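Local coordinates for large ribosomal subunit protein uL10 (Thermotoga maritima, PDB 1ZAV), which forms part of the ribosomal stalk, where it binds large-subunit rRNA and L7/L12 dimers and probably helps the ribosome engage GTP-bound translation factors, at residues A[91-96]-A[117-122]; A[38-43]-A[101-106]; A[17-22]-A[64-69]; A[31-36]-A[107-112]. One frame throughout, in Å; residues are numbered along the deposited sequence.

Contact 1: A[91-96]-A[117-122]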
loop_
_atom_site.group_PDB
_atom_site.type_symbol
_atom_site.label_atom_id
_atom_site.label_comp_id
_atom_site.label_asym_id
_atom_site.label_seq_id
_atom_site.Cartn_x
_atom_site.Cartn_y
_atom_site.Cartn_z
ATOM N N GLY A 91 9.378 -16.517 17.429
ATOM C CA GLY A 91 8.898 -16.595 16.059
ATOM C C GLY A 91 7.978 -15.422 15.750
ATOM O O GLY A 91 7.461 -14.782 16.667
ATOM N N ASP A 92 7.779 -15.120 14.469
ATOM C CA ASP A 92 6.890 -14.015 14.102
ATOM C C ASP A 92 5.481 -14.419 14.536
ATOM O O ASP A 92 5.008 -15.496 14.194
ATOM C CB ASP A 92 6.950 -13.737 12.597
ATOM C CG ASP A 92 6.161 -12.498 12.213
ATOM O OD1 ASP A 92 4.934 -12.618 12.048
ATOM O OD2 ASP A 92 6.767 -11.405 12.110
ATOM N N PRO A 93 4.794 -13.549 15.297
ATOM C CA PRO A 93 3.442 -13.789 15.815
ATOM C C PRO A 93 2.241 -13.839 14.869
ATOM O O PRO A 93 1.217 -14.452 15.193
ATOM C CB PRO A 93 3.296 -12.693 16.872
ATOM C CG PRO A 93 4.032 -11.548 16.254
ATOM C CD PRO A 93 5.285 -12.219 15.711
ATOM N N VAL A 94 2.352 -13.208 13.708
ATOM C CA VAL A 94 1.229 -13.166 12.777
ATOM C C VAL A 94 0.617 -14.514 12.419
ATOM O O VAL A 94 -0.606 -14.648 12.391
ATOM C CB VAL A 94 1.616 -12.409 11.490
ATOM C CG1 VAL A 94 0.496 -12.516 10.450
ATOM C CG2 VAL A 94 1.868 -10.937 11.829
ATOM N N GLU A 95 1.454 -15.518 12.170
ATOM C CA GLU A 95 0.949 -16.836 11.805
ATOM C C GLU A 95 0.051 -17.491 12.873
ATOM O O GLU A 95 -0.826 -18.285 12.548
ATOM C CB GLU A 95 2.118 -17.767 11.475
ATOM C CG GLU A 95 1.698 -19.202 11.181
ATOM C CD GLU A 95 0.897 -19.328 9.897
ATOM O OE1 GLU A 95 0.309 -20.409 9.667
ATOM O OE2 GLU A 95 0.863 -18.353 9.116
ATOM N N ALA A 96 0.275 -17.175 14.146
ATOM C CA ALA A 96 -0.542 -17.761 15.207
ATOM C C ALA A 96 -1.954 -17.185 15.161
ATOM O O ALA A 96 -2.930 -17.883 15.439
ATOM C CB ALA A 96 0.089 -17.500 16.583
ATOM N N GLY A 117 -6.439 -8.250 21.612
ATOM C CA GLY A 117 -5.237 -8.464 22.402
ATOM C C GLY A 117 -4.147 -7.449 22.123
ATOM O O GLY A 117 -4.430 -6.291 21.829
ATOM N N PHE A 118 -2.895 -7.884 22.221
ATOM C CA PHE A 118 -1.763 -7.008 21.975
ATOM C C PHE A 118 -0.798 -7.649 21.005
ATOM O O PHE A 118 -0.415 -8.813 21.158
ATOM C CB PHE A 118 -1.024 -6.690 23.282
ATOM C CG PHE A 118 -1.873 -6.000 24.304
ATOM C CD1 PHE A 118 -2.670 -6.732 25.177
ATOM C CD2 PHE A 118 -1.889 -4.606 24.382
ATOM C CE1 PHE A 118 -3.477 -6.087 26.119
ATOM C CE2 PHE A 118 -2.687 -3.956 25.312
ATOM C CZ PHE A 118 -3.486 -4.696 26.186
ATOM N N LEU A 119 -0.390 -6.880 20.010
ATOM C CA LEU A 119 0.538 -7.381 19.012
ATOM C C LEU A 119 1.765 -6.481 19.005
ATOM O O LEU A 119 1.672 -5.291 18.706
ATOM C CB LEU A 119 -0.134 -7.402 17.634
ATOM C CG LEU A 119 0.403 -8.400 16.600
ATOM C CD1 LEU A 119 -0.504 -8.380 15.373
ATOM C CD2 LEU A 119 1.833 -8.050 16.210
ATOM N N GLU A 120 2.911 -7.059 19.353
ATOM C CA GLU A 120 4.162 -6.323 19.399
ATOM C C GLU A 120 4.002 -5.025 20.190
ATOM O O GLU A 120 4.451 -3.957 19.773
ATOM C CB GLU A 120 4.659 -6.073 17.968
ATOM C CG GLU A 120 4.897 -7.401 17.233
ATOM C CD GLU A 120 5.548 -7.273 15.861
ATOM O OE1 GLU A 120 5.820 -8.332 15.253
ATOM O OE2 GLU A 120 5.789 -6.140 15.390
ATOM N N GLY A 121 3.345 -5.143 21.341
ATOM C CA GLY A 121 3.134 -4.000 22.209
ATOM C C GLY A 121 2.023 -3.052 21.796
ATOM O O GLY A 121 1.902 -1.959 22.361
ATOM N N LYS A 122 1.215 -3.452 20.817
ATOM C CA LYS A 122 0.118 -2.609 20.347
ATOM C C LYS A 122 -1.215 -3.305 20.575
ATOM O O LYS A 122 -1.380 -4.467 20.231
ATOM C CB LYS A 122 0.275 -2.309 18.854
ATOM C CG LYS A 122 1.547 -1.564 18.483
ATOM C CD LYS A 122 1.769 -1.550 16.966
ATOM C CE LYS A 122 0.610 -0.892 16.225
ATOM N NZ LYS A 122 0.838 -0.838 14.750
HETATM O O HOH W 1 4.579 -9.441 13.315
#

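Contact 2: A[38-43]-A[101-106]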
loop_
_atom_site.group_PDB
_atom_site.type_symbol
_atom_site.label_atom_id
_atom_site.label_comp_id
_atom_site.label_asym_id
_atom_site.label_seq_id
_atom_site.Cartn_x
_atom_site.Cartn_y
_atom_site.Cartn_z
ATOM N N LEU A 38 -9.039 -28.573 21.620
ATOM C CA LEU A 38 -7.880 -27.943 22.246
ATOM C C LEU A 38 -6.628 -28.634 21.704
ATOM O O LEU A 38 -5.682 -27.978 21.268
ATOM C CB LEU A 38 -7.959 -28.114 23.762
ATOM C CG LEU A 38 -6.810 -27.566 24.614
ATOM C CD1 LEU A 38 -6.648 -26.052 24.388
ATOM C CD2 LEU A 38 -7.113 -27.870 26.074
ATOM N N THR A 39 -6.643 -29.966 21.710
ATOM C CA THR A 39 -5.500 -30.737 21.228
ATOM C C THR A 39 -5.175 -30.393 19.773
ATOM O O THR A 39 -4.015 -30.180 19.427
ATOM C CB THR A 39 -5.751 -32.263 21.372
ATOM O OG1 THR A 39 -5.860 -32.599 22.760
ATOM C CG2 THR A 39 -4.597 -33.059 20.775
ATOM N N GLU A 40 -6.200 -30.310 18.929
ATOM C CA GLU A 40 -5.991 -29.979 17.521
ATOM C C GLU A 40 -5.434 -28.566 17.313
ATOM O O GLU A 40 -4.517 -28.365 16.516
ATOM C CB GLU A 40 -7.297 -30.145 16.737
ATOM C CG GLU A 40 -7.187 -29.777 15.262
ATOM C CD GLU A 40 -6.188 -30.644 14.512
ATOM O OE1 GLU A 40 -4.996 -30.665 14.894
ATOM O OE2 GLU A 40 -6.592 -31.308 13.533
ATOM N N LEU A 41 -5.979 -27.583 18.021
ATOM C CA LEU A 41 -5.481 -26.218 17.890
ATOM C C LEU A 41 -4.019 -26.162 18.332
ATOM O O LEU A 41 -3.185 -25.540 17.675
ATOM C CB LEU A 41 -6.317 -25.246 18.733
ATOM C CG LEU A 41 -5.868 -23.780 18.846
ATOM C CD1 LEU A 41 -5.717 -23.105 17.472
ATOM C CD2 LEU A 41 -6.898 -23.037 19.677
ATOM N N ARG A 42 -3.710 -26.813 19.449
ATOM C CA ARG A 42 -2.339 -26.813 19.952
ATOM C C ARG A 42 -1.390 -27.485 18.981
ATOM O O ARG A 42 -0.238 -27.079 18.850
ATOM C CB ARG A 42 -2.266 -27.500 21.315
ATOM C CG ARG A 42 -2.752 -26.613 22.443
ATOM C CD ARG A 42 -2.761 -27.344 23.765
ATOM N NE ARG A 42 -3.100 -26.437 24.858
ATOM C CZ ARG A 42 -3.427 -26.827 26.084
ATOM N NH1 ARG A 42 -3.463 -28.122 26.393
ATOM N NH2 ARG A 42 -3.711 -25.914 27.008
ATOM N N SER A 43 -1.880 -28.516 18.300
ATOM C CA SER A 43 -1.068 -29.233 17.328
ATOM C C SER A 43 -0.784 -28.334 16.127
ATOM O O SER A 43 0.342 -28.293 15.633
ATOM C CB SER A 43 -1.788 -30.503 16.872
ATOM O OG SER A 43 -2.010 -31.382 17.970
ATOM N N TYR A 101 -7.626 -18.111 13.963
ATOM C CA TYR A 101 -8.732 -17.512 13.214
ATOM C C TYR A 101 -9.367 -18.605 12.338
ATOM O O TYR A 101 -10.582 -18.792 12.339
ATOM C CB TYR A 101 -8.219 -16.381 12.316
ATOM C CG TYR A 101 -9.305 -15.689 11.512
ATOM C CD1 TYR A 101 -10.152 -14.753 12.107
ATOM C CD2 TYR A 101 -9.491 -15.978 10.156
ATOM C CE1 TYR A 101 -11.159 -14.116 11.370
ATOM C CE2 TYR A 101 -10.495 -15.352 9.412
ATOM C CZ TYR A 101 -11.324 -14.422 10.026
ATOM O OH TYR A 101 -12.312 -13.799 9.296
ATOM N N ASN A 102 -8.532 -19.334 11.606
ATOM C CA ASN A 102 -9.018 -20.403 10.734
ATOM C C ASN A 102 -9.531 -21.618 11.510
ATOM O O ASN A 102 -10.305 -22.419 10.982
ATOM C CB ASN A 102 -7.909 -20.824 9.762
ATOM C CG ASN A 102 -7.597 -19.748 8.730
ATOM O OD1 ASN A 102 -6.506 -19.716 8.159
ATOM N ND2 ASN A 102 -8.563 -18.863 8.483
ATOM N N PHE A 103 -9.108 -21.761 12.766
ATOM C CA PHE A 103 -9.562 -22.882 13.576
ATOM C C PHE A 103 -11.006 -22.627 13.988
ATOM O O PHE A 103 -11.856 -23.518 13.884
ATOM C CB PHE A 103 -8.692 -23.042 14.832
ATOM C CG PHE A 103 -9.108 -24.188 15.714
ATOM C CD1 PHE A 103 -8.731 -25.492 15.409
ATOM C CD2 PHE A 103 -9.880 -23.963 16.846
ATOM C CE1 PHE A 103 -9.122 -26.554 16.215
ATOM C CE2 PHE A 103 -10.281 -25.012 17.660
ATOM C CZ PHE A 103 -9.899 -26.316 17.347
ATOM N N TYR A 104 -11.277 -21.414 14.468
ATOM C CA TYR A 104 -12.625 -21.047 14.884
ATOM C C TYR A 104 -13.557 -21.149 13.680
ATOM O O TYR A 104 -14.715 -21.534 13.816
ATOM C CB TYR A 104 -12.652 -19.621 15.448
ATOM C CG TYR A 104 -12.425 -19.558 16.945
ATOM C CD1 TYR A 104 -11.280 -20.111 17.522
ATOM C CD2 TYR A 104 -13.377 -18.985 17.789
ATOM C CE1 TYR A 104 -11.089 -20.103 18.913
ATOM C CE2 TYR A 104 -13.198 -18.966 19.176
ATOM C CZ TYR A 104 -12.053 -19.530 19.729
ATOM O OH TYR A 104 -11.884 -19.534 21.094
ATOM N N LYS A 105 -13.038 -20.807 12.506
ATOM C CA LYS A 105 -13.827 -20.879 11.279
ATOM C C LYS A 105 -14.156 -22.323 10.925
ATOM O O LYS A 105 -15.305 -22.646 10.617
ATOM C CB LYS A 105 -13.078 -20.217 10.120
ATOM C CG LYS A 105 -13.359 -18.730 9.982
ATOM C CD LYS A 105 -12.545 -18.106 8.855
ATOM C CE LYS A 105 -12.808 -18.782 7.518
ATOM N NZ LYS A 105 -11.968 -18.191 6.438
ATOM N N ASP A 106 -13.148 -23.189 10.973
ATOM C CA ASP A 106 -13.339 -24.606 10.673
ATOM C C ASP A 106 -14.370 -25.214 11.625
ATOM O O ASP A 106 -15.117 -26.119 11.257
ATOM C CB ASP A 106 -12.017 -25.366 10.823
ATOM C CG ASP A 106 -10.956 -24.894 9.856
ATOM O OD1 ASP A 106 -9.810 -25.383 9.948
ATOM O OD2 ASP A 106 -11.263 -24.037 9.003
#

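Contact 3: A[17-22]-A[64-69]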
loop_
_atom_site.group_PDB
_atom_site.type_symbol
_atom_site.label_atom_id
_atom_site.label_comp_id
_atom_site.label_asym_id
_atom_site.label_seq_id
_atom_site.Cartn_x
_atom_site.Cartn_y
_atom_site.Cartn_z
ATOM N N GLU A 17 6.181 -12.453 33.996
ATOM C CA GLU A 17 7.459 -12.480 33.313
ATOM C C GLU A 17 7.272 -12.963 31.878
ATOM O O GLU A 17 7.950 -12.489 30.977
ATOM C CB GLU A 17 8.442 -13.379 34.070
ATOM C CG GLU A 17 8.795 -12.831 35.456
ATOM C CD GLU A 17 9.676 -13.762 36.267
ATOM O OE1 GLU A 17 9.276 -14.927 36.489
ATOM O OE2 GLU A 17 10.769 -13.323 36.693
ATOM N N ILE A 18 6.364 -13.905 31.660
ATOM C CA ILE A 18 6.138 -14.387 30.301
ATOM C C ILE A 18 5.589 -13.241 29.457
ATOM O O ILE A 18 6.119 -12.946 28.389
ATOM C CB ILE A 18 5.141 -15.557 30.263
ATOM C CG1 ILE A 18 5.799 -16.828 30.803
ATOM C CG2 ILE A 18 4.673 -15.798 28.825
ATOM C CD1 ILE A 18 4.839 -17.984 30.956
ATOM N N PHE A 19 4.541 -12.584 29.950
ATOM C CA PHE A 19 3.934 -11.471 29.220
ATOM C C PHE A 19 4.904 -10.322 28.966
ATOM O O PHE A 19 4.657 -9.473 28.107
ATOM C CB PHE A 19 2.690 -10.935 29.951
ATOM C CG PHE A 19 1.537 -11.905 30.003
ATOM C CD1 PHE A 19 1.465 -12.983 29.120
ATOM C CD2 PHE A 19 0.509 -11.728 30.920
ATOM C CE1 PHE A 19 0.391 -13.869 29.161
ATOM C CE2 PHE A 19 -0.573 -12.605 30.969
ATOM C CZ PHE A 19 -0.632 -13.680 30.085
ATOM N N LYS A 20 6.004 -10.282 29.711
ATOM C CA LYS A 20 6.989 -9.231 29.512
ATOM C C LYS A 20 7.862 -9.509 28.292
ATOM O O LYS A 20 8.570 -8.623 27.818
ATOM C CB LYS A 20 7.892 -9.080 30.742
ATOM C CG LYS A 20 7.258 -8.361 31.921
ATOM C CD LYS A 20 8.306 -8.032 32.980
ATOM C CE LYS A 20 9.380 -7.100 32.427
ATOM N NZ LYS A 20 10.515 -6.921 33.376
ATOM N N LYS A 21 7.818 -10.733 27.776
ATOM C CA LYS A 21 8.646 -11.056 26.622
ATOM C C LYS A 21 7.883 -11.526 25.381
ATOM O O LYS A 21 8.491 -11.803 24.352
ATOM C CB LYS A 21 9.684 -12.118 26.993
ATOM C CG LYS A 21 9.156 -13.543 27.035
ATOM C CD LYS A 21 10.307 -14.534 26.836
ATOM C CE LYS A 21 9.808 -15.959 26.636
ATOM N NZ LYS A 21 10.894 -16.870 26.167
ATOM N N THR A 22 6.565 -11.614 25.481
ATOM C CA THR A 22 5.728 -12.063 24.369
ATOM C C THR A 22 5.599 -11.030 23.260
ATOM O O THR A 22 5.715 -9.829 23.506
ATOM C CB THR A 22 4.322 -12.391 24.857
ATOM O OG1 THR A 22 3.836 -11.303 25.658
ATOM C CG2 THR A 22 4.335 -13.675 25.674
ATOM N N ASN A 64 -5.382 -10.805 34.967
ATOM C CA ASN A 64 -5.389 -9.410 35.358
ATOM C C ASN A 64 -4.108 -9.020 36.109
ATOM O O ASN A 64 -3.408 -8.104 35.700
ATOM C CB ASN A 64 -6.620 -9.111 36.215
ATOM C CG ASN A 64 -7.078 -7.667 36.088
ATOM O OD1 ASN A 64 -6.308 -6.738 36.325
ATOM N ND2 ASN A 64 -8.338 -7.475 35.710
ATOM N N LEU A 65 -3.795 -9.721 37.195
ATOM C CA LEU A 65 -2.589 -9.400 37.961
ATOM C C LEU A 65 -1.307 -9.544 37.136
ATOM O O LEU A 65 -0.378 -8.745 37.275
ATOM C CB LEU A 65 -2.490 -10.271 39.219
ATOM C CG LEU A 65 -3.538 -10.077 40.325
ATOM C CD1 LEU A 65 -3.152 -10.916 41.539
ATOM C CD2 LEU A 65 -3.621 -8.613 40.721
ATOM N N ALA A 66 -1.246 -10.562 36.281
ATOM C CA ALA A 66 -0.060 -10.759 35.450
ATOM C C ALA A 66 0.123 -9.608 34.460
ATOM O O ALA A 66 1.233 -9.132 34.257
ATOM C CB ALA A 66 -0.157 -12.080 34.702
ATOM N N LEU A 67 -0.967 -9.167 33.843
ATOM C CA LEU A 67 -0.909 -8.068 32.882
ATOM C C LEU A 67 -0.617 -6.763 33.611
ATOM O O LEU A 67 0.171 -5.942 33.147
ATOM C CB LEU A 67 -2.237 -7.951 32.136
ATOM C CG LEU A 67 -2.505 -9.066 31.122
ATOM C CD1 LEU A 67 -3.989 -9.137 30.798
ATOM C CD2 LEU A 67 -1.667 -8.813 29.884
ATOM N N LYS A 68 -1.267 -6.583 34.752
ATOM C CA LYS A 68 -1.074 -5.383 35.558
ATOM C C LYS A 68 0.410 -5.223 35.888
ATOM O O LYS A 68 1.006 -4.174 35.649
ATOM C CB LYS A 68 -1.890 -5.492 36.850
ATOM C CG LYS A 68 -1.952 -4.209 37.679
ATOM C CD LYS A 68 -2.868 -4.403 38.882
ATOM C CE LYS A 68 -3.243 -3.080 39.535
ATOM N NZ LYS A 68 -2.056 -2.278 39.916
ATOM N N ASN A 69 1.008 -6.285 36.414
ATOM C CA ASN A 69 2.414 -6.248 36.784
ATOM C C ASN A 69 3.395 -6.179 35.620
ATOM O O ASN A 69 4.534 -5.735 35.794
ATOM C CB ASN A 69 2.727 -7.424 37.707
ATOM C CG ASN A 69 2.250 -7.175 39.123
ATOM O OD1 ASN A 69 2.771 -6.298 39.812
ATOM N ND2 ASN A 69 1.249 -7.927 39.559
#

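Contact 4: A[31-36]-A[107-112]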
loop_
_atom_site.group_PDB
_atom_site.type_symbol
_atom_site.label_atom_id
_atom_site.label_comp_id
_atom_site.label_asym_id
_atom_site.label_seq_id
_atom_site.Cartn_x
_atom_site.Cartn_y
_atom_site.Cartn_z
ATOM N N LEU A 31 -15.033 -21.409 25.452
ATOM C CA LEU A 31 -16.113 -22.152 26.093
ATOM C C LEU A 31 -16.804 -23.064 25.085
ATOM O O LEU A 31 -16.979 -22.692 23.928
ATOM C CB LEU A 31 -17.142 -21.182 26.685
ATOM C CG LEU A 31 -16.659 -20.263 27.811
ATOM C CD1 LEU A 31 -17.717 -19.217 28.114
ATOM C CD2 LEU A 31 -16.360 -21.093 29.045
ATOM N N GLY A 32 -17.180 -24.261 25.520
ATOM C CA GLY A 32 -17.873 -25.180 24.630
ATOM C C GLY A 32 -17.006 -26.079 23.775
ATOM O O GLY A 32 -17.466 -27.125 23.311
ATOM N N PHE A 33 -15.764 -25.668 23.542
ATOM C CA PHE A 33 -14.830 -26.463 22.753
ATOM C C PHE A 33 -14.422 -27.686 23.573
ATOM O O PHE A 33 -14.388 -27.641 24.806
ATOM C CB PHE A 33 -13.590 -25.636 22.404
ATOM C CG PHE A 33 -13.808 -24.638 21.303
ATOM C CD1 PHE A 33 -13.622 -25.001 19.973
ATOM C CD2 PHE A 33 -14.187 -23.331 21.592
ATOM C CE1 PHE A 33 -13.801 -24.074 18.949
ATOM C CE2 PHE A 33 -14.369 -22.400 20.574
ATOM C CZ PHE A 33 -14.176 -22.772 19.250
ATOM N N THR A 34 -14.110 -28.774 22.882
ATOM C CA THR A 34 -13.718 -30.018 23.529
ATOM C C THR A 34 -12.206 -30.134 23.674
ATOM O O THR A 34 -11.452 -29.338 23.104
ATOM C CB THR A 34 -14.199 -31.216 22.710
ATOM O OG1 THR A 34 -13.602 -31.160 21.410
ATOM C CG2 THR A 34 -15.708 -31.182 22.558
ATOM N N VAL A 35 -11.767 -31.126 24.447
ATOM C CA VAL A 35 -10.341 -31.357 24.637
ATOM C C VAL A 35 -9.745 -31.720 23.281
ATOM O O VAL A 35 -8.607 -31.367 22.974
ATOM C CB VAL A 35 -10.072 -32.520 25.635
ATOM C CG1 VAL A 35 -8.572 -32.758 25.758
ATOM C CG2 VAL A 35 -10.655 -32.186 26.997
ATOM N N ALA A 36 -10.523 -32.434 22.470
ATOM C CA ALA A 36 -10.069 -32.820 21.145
ATOM C C ALA A 36 -9.742 -31.555 20.362
ATOM O O ALA A 36 -8.715 -31.481 19.695
ATOM C CB ALA A 36 -11.151 -33.624 20.424
ATOM N N LYS A 107 -14.400 -24.714 12.857
ATOM C CA LYS A 107 -15.334 -25.216 13.855
ATOM C C LYS A 107 -16.664 -24.483 13.807
ATOM O O LYS A 107 -17.579 -24.786 14.572
ATOM C CB LYS A 107 -14.718 -25.110 15.254
ATOM C CG LYS A 107 -14.029 -26.388 15.709
ATOM C CD LYS A 107 -13.025 -26.872 14.676
ATOM C CE LYS A 107 -12.670 -28.327 14.905
ATOM N NZ LYS A 107 -11.736 -28.846 13.867
ATOM N N LYS A 108 -16.765 -23.515 12.906
ATOM C CA LYS A 108 -17.995 -22.749 12.749
ATOM C C LYS A 108 -18.356 -21.939 13.989
ATOM O O LYS A 108 -19.530 -21.812 14.335
ATOM C CB LYS A 108 -19.147 -23.697 12.397
ATOM C CG LYS A 108 -18.958 -24.432 11.077
ATOM C CD LYS A 108 -18.777 -23.452 9.917
ATOM C CE LYS A 108 -19.969 -22.503 9.776
ATOM N NZ LYS A 108 -21.257 -23.223 9.516
ATOM N N ALA A 109 -17.349 -21.383 14.653
ATOM C CA ALA A 109 -17.586 -20.590 15.853
ATOM C C ALA A 109 -17.682 -19.102 15.546
ATOM O O ALA A 109 -17.115 -18.623 14.567
ATOM C CB ALA A 109 -16.470 -20.840 16.861
ATOM N N ASP A 110 -18.405 -18.373 16.391
ATOM C CA ASP A 110 -18.550 -16.930 16.222
ATOM C C ASP A 110 -17.154 -16.312 16.333
ATOM O O ASP A 110 -16.493 -16.424 17.368
ATOM C CB ASP A 110 -19.465 -16.365 17.311
ATOM C CG ASP A 110 -19.656 -14.859 17.198
ATOM O OD1 ASP A 110 -20.360 -14.290 18.055
ATOM O OD2 ASP A 110 -19.109 -14.243 16.257
ATOM N N LEU A 111 -16.709 -15.663 15.264
ATOM C CA LEU A 111 -15.387 -15.060 15.236
ATOM C C LEU A 111 -15.212 -13.917 16.230
ATOM O O LEU A 111 -14.090 -13.483 16.487
ATOM C CB LEU A 111 -15.059 -14.592 13.817
ATOM C CG LEU A 111 -14.966 -15.724 12.784
ATOM C CD1 LEU A 111 -14.722 -15.136 11.407
ATOM C CD2 LEU A 111 -13.842 -16.687 13.162
ATOM N N SER A 112 -16.315 -13.429 16.794
ATOM C CA SER A 112 -16.225 -12.352 17.773
ATOM C C SER A 112 -15.729 -12.935 19.100
ATOM O O SER A 112 -15.402 -12.195 20.043
ATOM C CB SER A 112 -17.583 -11.668 17.963
ATOM O OG SER A 112 -18.534 -12.545 18.528
#

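Contact 1: A[91-96]-A[117-122]
E120 OE1 and D92 OD2 are joined across the contact by one water, which donates to both carboxylates and lies 2.6 Å from E120 OE1. The two acids probably both carry negative charge, with D92 OD2 and E120 OE1 4.5 Å apart, and the shared water is likely to ease their repulsion. Both also have partners on the chain of another protein, where backbone binds D92 OD2 and a polar side chain binds E120 OE2, so carboxylates suit this junction. The other oxygen of D92 serves its own segment: OD1 takes the backbone N–H of V94 at 3.1 Å from above the carboxylate plane, a capping bond at the helix entry.

Beside the water the ring of P93 makes the contact, with one apolar and one polar neighbour. Its CG meets L119 CD2 at 4.1 Å and lies 3.8 Å from E120 OE1. Both side chains cross the proline at about a right angle. In L119, CG is anti to the backbone N (chi1 -155°), which brings the CD2 branch to the proline. E120 runs extended beyond CG and carries its carboxylate to the water. E120 and G121 are the corners of a type I' turn from L119 to K122, both with positive phi, easy for glycine and less usual for glutamate.

Proline, with no N–H to leave unpaired, suits the lead-in to helix 94-106. P93 also packs on S23 and L24, while L119 leans on F124, so the start of this helix rests against the end of strand 114-119 at the hairpin it forms with strand 122-125.

Contact 2: A[38-43]-A[101-106]
The F103 ring carries L41 CB over the centre of one face, a CH-pi contact with CB 3.9 Å from the ring centroid and only 6° off its normal. At the edge, near the ring plane, E40 CG comes to 3.9 Å from F103 CE1; the acid thus offers its aliphatic stem to the phenyl group. The CD1 branch of L41 meets the base of the ring, 4.0 Å from F103 CG. F103 has its ring anti to the backbone N (chi1 -180°), which throws it out from its own helix toward the other.

Helices 35-49 and 94-106 meet here, both packed in the family's alpha/beta domain, and CA atoms approach most closely at L41 and F103, 6.8 Å apart. Leucine suits its place because it can also reach F55 of strand 53-58. With a valine in place of F103, L41 CB would probably lose the ring face it lies on and E40 CG its neighbour at the edge.

Around the ring, F103 also touches D37 and R44 of helix 35-49. Within that helix, T39 O accepts from both S43 N and S43 OG, which arrive from opposite faces of its plane, with the hydroxyl 2.8 Å from T39 O.

Contact 3: A[17-22]-A[64-69]
Two helices of the domain, 5-19 and 60-69, pack near the C-terminal end of the first, and the phenyl ring of F19 fills the join. One side of that ring does the touching: F19 CE2 stands 3.8 Å from A66 CB, and F19 CD2 is 3.8 Å from L67 CD2. Both methyl groups approach the ring obliquely. The side chain of F19 places CG anti to its carbonyl carbon (chi1 -67°), and this turn sends the ring across to the second helix. L67 takes the same kind of first torsion, which sets its CG, and from there CD2 reaches the phenylalanine. The backbones are nearest at these two residues, with F19 CA and L67 CA 7.0 Å apart.

Alanine suits position 66 because its single methyl meets the ring without a longer side chain between the helices, while the branched leucine beside it supplies reach. The ring also packs on I25 and Y87, and L67 on F27, so sheet strands 24-28 and 83-88 help enclose the same apolar patch. A serine in place of F19 would probably leave A66 CB and the L67 methyl without their partner and open a gap between the helices.

N69 ND2 reaches back 2.9 Å to L65 O, from above its carbonyl plane, and F19 O bonds to Y72 OH. S16 OG of helix 5-19 hydrogen-bonds A66 O, but no hydrogen bond or charge pair joins 17-22 to 64-69, so these two segments meet through buried hydrocarbon surface, whose fit depends on shape rather than on bond direction.

Contact 4: A[31-36]-A[107-112]
Apolar contacts carry the meeting of F33 with K107 and A109. The ring reaches the loop with its far rim: F33 CZ lies 3.8 Å from A109 CB, which comes in obliquely, and F33 CE1 is 3.9 Å from K107 CB, at the ring edge near its plane. With CG beside its backbone N (chi1 -76°), F33 points its ring at the loop. The small methyl of A109 fits against the far end of the phenyl group, and K107 lends only the start of its chain, the remainder bending away at chi2. Aromatic neighbours add to this: F33 stacks on F30 and meets the ring of Y104.

Hydrogen bonds shape each partner rather than join them. T34 is the N-cap of helix 35-49, while K108, with positive phi, closes helix 94-106 in a Schellman motif. Beyond it, D110 OD2 accepts the S112 backbone N–H at 3.0 Å, an Asx turn that starts a 3-10 segment.

Because the shared surface is hydrocarbon with no hydrogen bond across it, the contact probably gains mainly from removing part of the F33 ring from water, while the K107 chain bends away from that ring and packs on D37 and R44.

In the fold
Contacts 2 and 4 form one neighbourhood, their centres 8 Å apart, at the end of helix 94-106 and the beginning of helix 35-49; Y104 and F33 touch between them, and a probable hydrogen bond runs from A109 N to Y104 O. Contact 1 uses the other end of helix 94-106, its centre about 17 Å from that of contact 2; contact 3 is centred about 25 Å from contact 2. Along the chain contact 3 closes before contact 1 opens, while contact 2 falls within the span of contact 4. Contact 1 sets a helix start against a strand, contacts 2 and 3 pair helices, and contact 4 joins two loops. The long helix 138-176 follows helix 126-133 and falls in the region that binds L7/L12 dimers.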